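Local atomic coordinates of BF1531-like N-terminal domain-containing protein (Bacteroides fragilis, PDB entry 3SLR), a protein that is of unknown function, though this N-terminal part binds magnesium in a phosphatase-like domain and may act on ester bonds. Residues 221-233 against 261-275. Numbering follows the deposited sequence.
Sequences FKKCLILDLDNTI and FQEWVKKLKNRGIII. With MG (magnesium ion), chain B; MG (magnesium ion), chain C.
L225 and L227, on the helix-facing side of strand 224-227, are packed against one side of helix 261-270. The CD2 methyl of L225 lies 3.8 Å from CD1 of L268 and also meets CG2 of V265, its side chain crossing both at about a right angle. L227 reaches V265 tip to tip, CD1 to CG1, and the same CD1 methyl rests 3.7 Å from CG2 of I275. With CG anti to its backbone N (chi1 176°), F261 directs its ring toward the loop that follows the strand, where CE2 meets CG2 of I233. The carbonyl O of T232 comes obliquely to this ring, 3.3 Å from CE2, and is buried with no polar partner in the model. Beside it, the extended side chain of Q262 delivers a nearly straight hydrogen bond from NE2 to O of I233, 2.7 Å long; the acceptor lies in the amide plane, although the donor is tilted 32° from the carbonyl plane. The amide's OE1 accepts from the backbone N atoms of V297 and L298, so both ends of the group are gripped and its rotation is fixed. A Schellman motif with G272 at C-prime ends the helix and turns the chain into the next strand. There I274 N bonds to K223 O, and L225 N bonds to I274 O at 2.9 Å, in parallel register, while a water links K223 O with G272 O. Beyond the strand, the D228 carboxylate bridges the two magnesium ions, OD2 to one at 2.2 Å and OD1 to the other at 2.4 Å. T232 OG1 steadies this carboxylate by donating to the anti lone pair of OD2; D230 O and D336 complete the protein ligands of the first ion. Helix 255-270 thus forms part of a right-handed beta-alpha-beta crossover, its F261 and Q262 touching the DxDxT loop after strand 224-227, consistent with the Rossmann-like core of HAD phosphatases.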
loop_
_atom_site.group_PDB
_atom_site.type_symbol
_atom_site.label_atom_id
_atom_site.label_comp_id
_atom_site.label_asym_id
_atom_site.label_seq_id
_atom_site.Cartn_x
_atom_site.Cartn_y
_atom_site.Cartn_z
ATOM N N PHE A 221 -7.151 -4.210 -9.430
ATOM C CA PHE A 221 -6.959 -4.413 -8.000
ATOM C C PHE A 221 -7.252 -5.873 -7.664
ATOM O O PHE A 221 -7.970 -6.565 -8.407
ATOM C CB PHE A 221 -7.865 -3.474 -7.191
ATOM C CG PHE A 221 -9.325 -3.577 -7.549
ATOM C CD1 PHE A 221 -9.857 -2.810 -8.580
ATOM C CD2 PHE A 221 -10.161 -4.447 -6.868
ATOM C CE1 PHE A 221 -11.201 -2.904 -8.914
ATOM C CE2 PHE A 221 -11.509 -4.545 -7.196
ATOM C CZ PHE A 221 -12.028 -3.778 -8.218
ATOM N N LYS A 222 -6.686 -6.351 -6.557
ATOM C CA LYS A 222 -6.854 -7.751 -6.168
ATOM C C LYS A 222 -8.225 -8.011 -5.564
ATOM O O LYS A 222 -8.761 -7.180 -4.835
ATOM C CB LYS A 222 -5.754 -8.190 -5.202
ATOM C CG LYS A 222 -4.351 -8.090 -5.792
ATOM C CD LYS A 222 -4.253 -8.854 -7.121
ATOM C CE LYS A 222 -2.806 -9.116 -7.529
ATOM N NZ LYS A 222 -2.675 -10.187 -8.598
ATOM N N LYS A 223 -8.781 -9.181 -5.864
ATOM C CA LYS A 223 -10.140 -9.509 -5.466
ATOM C C LYS A 223 -10.203 -10.812 -4.679
ATOM O O LYS A 223 -11.241 -11.143 -4.107
ATOM C CB LYS A 223 -11.030 -9.637 -6.706
ATOM C CG LYS A 223 -11.303 -8.315 -7.405
ATOM C CD LYS A 223 -12.135 -8.541 -8.661
ATOM C CE LYS A 223 -11.327 -8.204 -9.888
ATOM N NZ LYS A 223 -10.708 -6.859 -9.796
ATOM N N CYS A 224 -9.097 -11.547 -4.661
ATOM C CA CYS A 224 -9.100 -12.902 -4.121
ATOM C C CYS A 224 -7.752 -13.292 -3.530
ATOM O O CYS A 224 -6.705 -13.018 -4.117
ATOM C CB CYS A 224 -9.493 -13.894 -5.225
ATOM S SG CYS A 224 -9.304 -15.650 -4.819
ATOM N N LEU A 225 -7.800 -13.926 -2.359
ATOM C CA LEU A 225 -6.620 -14.467 -1.693
ATOM C C LEU A 225 -6.751 -15.995 -1.602
ATOM O O LEU A 225 -7.740 -16.502 -1.080
ATOM C CB LEU A 225 -6.483 -13.864 -0.286
ATOM C CG LEU A 225 -5.350 -14.421 0.583
ATOM C CD1 LEU A 225 -3.999 -14.128 -0.055
ATOM C CD2 LEU A 225 -5.383 -13.872 2.017
ATOM N N ILE A 226 -5.758 -16.711 -2.134
ATOM C CA ILE A 226 -5.732 -18.174 -2.104
ATOM C C ILE A 226 -4.685 -18.620 -1.103
ATOM O O ILE A 226 -3.532 -18.195 -1.175
ATOM C CB ILE A 226 -5.366 -18.761 -3.483
ATOM C CG1 ILE A 226 -6.343 -18.261 -4.535
ATOM C CG2 ILE A 226 -5.342 -20.305 -3.432
ATOM C CD1 ILE A 226 -5.853 -18.497 -5.965
ATOM N N LEU A 227 -5.092 -19.480 -0.174
ATOM C CA LEU A 227 -4.234 -19.877 0.938
ATOM C C LEU A 227 -3.857 -21.352 0.911
ATOM O O LEU A 227 -4.709 -22.214 0.763
ATOM C CB LEU A 227 -4.949 -19.605 2.262
ATOM C CG LEU A 227 -5.321 -18.145 2.524
ATOM C CD1 LEU A 227 -6.370 -18.047 3.631
ATOM C CD2 LEU A 227 -4.078 -17.322 2.856
ATOM N N ASP A 228 -2.577 -21.634 1.089
ATOM C CA ASP A 228 -2.165 -22.966 1.489
ATOM C C ASP A 228 -2.574 -23.140 2.966
ATOM O O ASP A 228 -2.884 -22.163 3.638
ATOM C CB ASP A 228 -0.656 -23.105 1.300
ATOM C CG ASP A 228 -0.115 -24.389 1.875
ATOM O OD1 ASP A 228 -0.496 -25.468 1.371
ATOM O OD2 ASP A 228 0.688 -24.311 2.826
ATOM N N LEU A 229 -2.609 -24.371 3.464
ATOM C CA LEU A 229 -2.981 -24.599 4.860
ATOM C C LEU A 229 -1.760 -24.871 5.745
ATOM O O LEU A 229 -1.385 -24.038 6.572
ATOM C CB LEU A 229 -4.003 -25.740 4.971
ATOM C CG LEU A 229 -5.375 -25.513 4.321
ATOM C CD1 LEU A 229 -6.258 -26.769 4.427
ATOM C CD2 LEU A 229 -6.089 -24.293 4.915
ATOM N N ASP A 230 -1.132 -26.029 5.571
ATOM C CA ASP A 230 -0.059 -26.432 6.488
ATOM C C ASP A 230 1.109 -25.440 6.507
ATOM O O ASP A 230 1.732 -25.168 5.478
ATOM C CB ASP A 230 0.453 -27.840 6.164
ATOM C CG ASP A 230 -0.563 -28.931 6.482
ATOM O OD1 ASP A 230 -1.308 -28.837 7.494
ATOM O OD2 ASP A 230 -0.601 -29.918 5.718
ATOM N N ASN A 231 1.407 -24.918 7.691
ATOM C CA ASN A 231 2.498 -23.972 7.874
ATOM C C ASN A 231 2.285 -22.643 7.150
ATOM O O ASN A 231 3.204 -21.843 7.023
ATOM C CB ASN A 231 3.846 -24.604 7.526
ATOM C CG ASN A 231 4.242 -25.685 8.520
ATOM O OD1 ASN A 231 4.108 -25.506 9.741
ATOM N ND2 ASN A 231 4.710 -26.818 8.010
ATOM N N THR A 232 1.054 -22.413 6.706
ATOM C CA THR A 232 0.680 -21.125 6.138
ATOM C C THR A 232 -0.332 -20.436 7.047
ATOM O O THR A 232 -0.054 -19.337 7.551
ATOM C CB THR A 232 0.172 -21.262 4.670
ATOM O OG1 THR A 232 1.235 -21.769 3.861
ATOM C CG2 THR A 232 -0.239 -19.912 4.109
ATOM N N ILE A 233 -1.470 -21.080 7.308
ATOM C CA ILE A 233 -2.433 -20.518 8.269
ATOM C C ILE A 233 -2.431 -21.189 9.655
ATOM O O ILE A 233 -3.097 -20.726 10.570
ATOM C CB ILE A 233 -3.871 -20.430 7.709
ATOM C CG1 ILE A 233 -4.503 -21.826 7.568
ATOM C CG2 ILE A 233 -3.872 -19.664 6.387
ATOM C CD1 ILE A 233 -6.017 -21.793 7.431
ATOM N N PHE A 261 -2.165 -13.757 12.023
ATOM C CA PHE A 261 -2.232 -13.838 10.567
ATOM C C PHE A 261 -3.637 -14.198 10.080
ATOM O O PHE A 261 -4.133 -13.611 9.111
ATOM C CB PHE A 261 -1.193 -14.837 10.031
ATOM C CG PHE A 261 -1.270 -15.050 8.534
ATOM C CD1 PHE A 261 -1.201 -13.974 7.662
ATOM C CD2 PHE A 261 -1.388 -16.321 8.008
ATOM C CE1 PHE A 261 -1.265 -14.167 6.292
ATOM C CE2 PHE A 261 -1.462 -16.524 6.636
ATOM C CZ PHE A 261 -1.397 -15.443 5.778
ATOM N N GLN A 262 -4.285 -15.158 10.738
ATOM C CA GLN A 262 -5.669 -15.498 10.385
ATOM C C GLN A 262 -6.600 -14.315 10.624
ATOM O O GLN A 262 -7.562 -14.131 9.894
ATOM C CB GLN A 262 -6.174 -16.704 11.176
ATOM C CG GLN A 262 -5.633 -18.026 10.694
ATOM C CD GLN A 262 -6.341 -19.202 11.335
ATOM O OE1 GLN A 262 -7.530 -19.123 11.672
ATOM N NE2 GLN A 262 -5.622 -20.302 11.490
ATOM N N GLU A 263 -6.309 -13.506 11.644
ATOM C CA GLU A 263 -7.124 -12.318 11.909
ATOM C C GLU A 263 -7.033 -11.287 10.773
ATOM O O GLU A 263 -7.998 -10.587 10.480
ATOM C CB GLU A 263 -6.732 -11.691 13.255
ATOM C CG GLU A 263 -7.137 -12.568 14.425
ATOM C CD GLU A 263 -6.510 -12.147 15.746
ATOM O OE1 GLU A 263 -5.588 -11.298 15.743
ATOM O OE2 GLU A 263 -6.937 -12.693 16.791
ATOM N N TRP A 264 -5.859 -11.188 10.162
ATOM C CA TRP A 264 -5.663 -10.337 8.994
ATOM C C TRP A 264 -6.501 -10.872 7.824
ATOM O O TRP A 264 -7.162 -10.112 7.120
ATOM C CB TRP A 264 -4.172 -10.317 8.634
ATOM C CG TRP A 264 -3.788 -9.425 7.475
ATOM C CD1 TRP A 264 -3.661 -8.063 7.495
ATOM C CD2 TRP A 264 -3.451 -9.838 6.147
ATOM N NE1 TRP A 264 -3.279 -7.606 6.256
ATOM C CE2 TRP A 264 -3.142 -8.673 5.411
ATOM C CE3 TRP A 264 -3.387 -11.081 5.505
ATOM C CZ2 TRP A 264 -2.767 -8.712 4.070
ATOM C CZ3 TRP A 264 -3.013 -11.116 4.167
ATOM C CH2 TRP A 264 -2.712 -9.938 3.464
ATOM N N VAL A 265 -6.478 -12.184 7.631
ATOM C CA VAL A 265 -7.253 -12.796 6.546
ATOM C C VAL A 265 -8.742 -12.536 6.773
ATOM O O VAL A 265 -9.486 -12.215 5.838
ATOM C CB VAL A 265 -6.957 -14.287 6.425
ATOM C CG1 VAL A 265 -7.882 -14.954 5.376
ATOM C CG2 VAL A 265 -5.482 -14.489 6.060
ATOM N N LYS A 266 -9.162 -12.661 8.024
ATOM C CA LYS A 266 -10.543 -12.403 8.406
ATOM C C LYS A 266 -10.972 -10.987 8.027
ATOM O O LYS A 266 -12.091 -10.781 7.555
ATOM C CB LYS A 266 -10.712 -12.623 9.916
ATOM C CG LYS A 266 -12.122 -12.347 10.429
ATOM C CD LYS A 266 -12.224 -12.671 11.924
ATOM C CE LYS A 266 -13.673 -12.822 12.367
ATOM N NZ LYS A 266 -14.171 -11.605 13.057
ATOM N N LYS A 267 -10.097 -10.007 8.249
ATOM C CA LYS A 267 -10.412 -8.637 7.836
ATOM C C LYS A 267 -10.600 -8.516 6.314
ATOM O O LYS A 267 -11.485 -7.801 5.851
ATOM C CB LYS A 267 -9.361 -7.640 8.331
ATOM C CG LYS A 267 -9.458 -7.343 9.827
ATOM C CD LYS A 267 -8.441 -6.268 10.245
ATOM C CE LYS A 267 -7.005 -6.794 10.216
ATOM N NZ LYS A 267 -6.033 -5.754 10.745
ATOM N N LEU A 268 -9.758 -9.199 5.546
ATOM C CA LEU A 268 -9.913 -9.220 4.091
ATOM C C LEU A 268 -11.276 -9.797 3.696
ATOM O O LEU A 268 -12.004 -9.209 2.895
ATOM C CB LEU A 268 -8.788 -10.032 3.431
ATOM C CG LEU A 268 -7.403 -9.411 3.561
ATOM C CD1 LEU A 268 -6.340 -10.400 3.067
ATOM C CD2 LEU A 268 -7.315 -8.066 2.814
ATOM N N LYS A 269 -11.620 -10.942 4.269
ATOM C CA LYS A 269 -12.894 -11.572 3.955
ATOM C C LYS A 269 -14.016 -10.590 4.291
ATOM O O LYS A 269 -14.945 -10.385 3.504
ATOM C CB LYS A 269 -13.044 -12.875 4.755
ATOM C CG LYS A 269 -14.277 -13.717 4.419
ATOM C CD LYS A 269 -15.520 -13.227 5.155
ATOM C CE LYS A 269 -16.775 -14.003 4.730
ATOM N NZ LYS A 269 -16.988 -13.934 3.262
ATOM N N ASN A 270 -13.914 -9.958 5.454
ATOM C CA ASN A 270 -14.959 -9.029 5.889
ATOM C C ASN A 270 -15.104 -7.767 5.012
ATOM O O ASN A 270 -16.138 -7.088 5.068
ATOM C CB ASN A 270 -14.784 -8.664 7.371
ATOM C CG ASN A 270 -15.211 -9.791 8.306
ATOM O OD1 ASN A 270 -16.011 -10.642 7.934
ATOM N ND2 ASN A 270 -14.687 -9.789 9.533
ATOM N N ARG A 271 -14.093 -7.449 4.201
ATOM C CA ARG A 271 -14.212 -6.322 3.267
ATOM C C ARG A 271 -14.465 -6.773 1.823
ATOM O O ARG A 271 -14.318 -5.995 0.886
ATOM C CB ARG A 271 -13.005 -5.360 3.334
ATOM C CG ARG A 271 -11.646 -5.970 2.981
ATOM C CD ARG A 271 -10.777 -4.990 2.183
ATOM N NE ARG A 271 -11.232 -4.868 0.803
ATOM C CZ ARG A 271 -10.453 -4.533 -0.222
ATOM N NH1 ARG A 271 -9.165 -4.286 -0.032
ATOM N NH2 ARG A 271 -10.959 -4.446 -1.440
ATOM N N GLY A 272 -14.842 -8.032 1.652
ATOM C CA GLY A 272 -15.286 -8.507 0.358
ATOM C C GLY A 272 -14.239 -9.242 -0.454
ATOM O O GLY A 272 -14.509 -9.643 -1.589
ATOM N N ILE A 273 -13.049 -9.429 0.103
ATOM C CA ILE A 273 -12.049 -10.234 -0.589
ATOM C C ILE A 273 -12.478 -11.699 -0.548
ATOM O O ILE A 273 -12.838 -12.224 0.510
ATOM C CB ILE A 273 -10.644 -10.059 0.014
ATOM C CG1 ILE A 273 -10.191 -8.596 -0.102
ATOM C CG2 ILE A 273 -9.641 -11.017 -0.656
ATOM C CD1 ILE A 273 -10.201 -8.022 -1.555
ATOM N N ILE A 274 -12.483 -12.358 -1.704
ATOM C CA ILE A 274 -12.858 -13.770 -1.755
ATOM C C ILE A 274 -11.703 -14.615 -1.255
ATOM O O ILE A 274 -10.582 -14.458 -1.730
ATOM C CB ILE A 274 -13.192 -14.200 -3.202
ATOM C CG1 ILE A 274 -14.275 -13.291 -3.774
ATOM C CG2 ILE A 274 -13.629 -15.660 -3.240
ATOM C CD1 ILE A 274 -14.518 -13.505 -5.274
ATOM N N ILE A 275 -11.960 -15.483 -0.277
ATOM C CA ILE A 275 -10.920 -16.384 0.213
ATOM C C ILE A 275 -11.085 -17.791 -0.342
ATOM O O ILE A 275 -12.179 -18.353 -0.324
ATOM C CB ILE A 275 -10.906 -16.474 1.751
ATOM C CG1 ILE A 275 -11.058 -15.084 2.376
ATOM C CG2 ILE A 275 -9.618 -17.156 2.223
ATOM C CD1 ILE A 275 -9.916 -14.125 2.065
HETATM MG MG MG B . 2.447 -25.574 3.326
HETATM MG MG MG C . -0.234 -27.705 2.284
HETATM O O HOH W 1 -8.449 -4.941 -3.340
HETATM O O HOH W 2 -13.375 -9.463 -4.077
HETATM O O HOH W 3 0.196 -29.839 2.972
HETATM O O HOH W 4 4.553 -26.673 3.968
HETATM O O HOH W 5 1.915 -27.667 2.920
HETATM O O HOH W 6 2.898 -25.842 1.008
HETATM O O HOH W 7 0.035 -27.884 0.110
#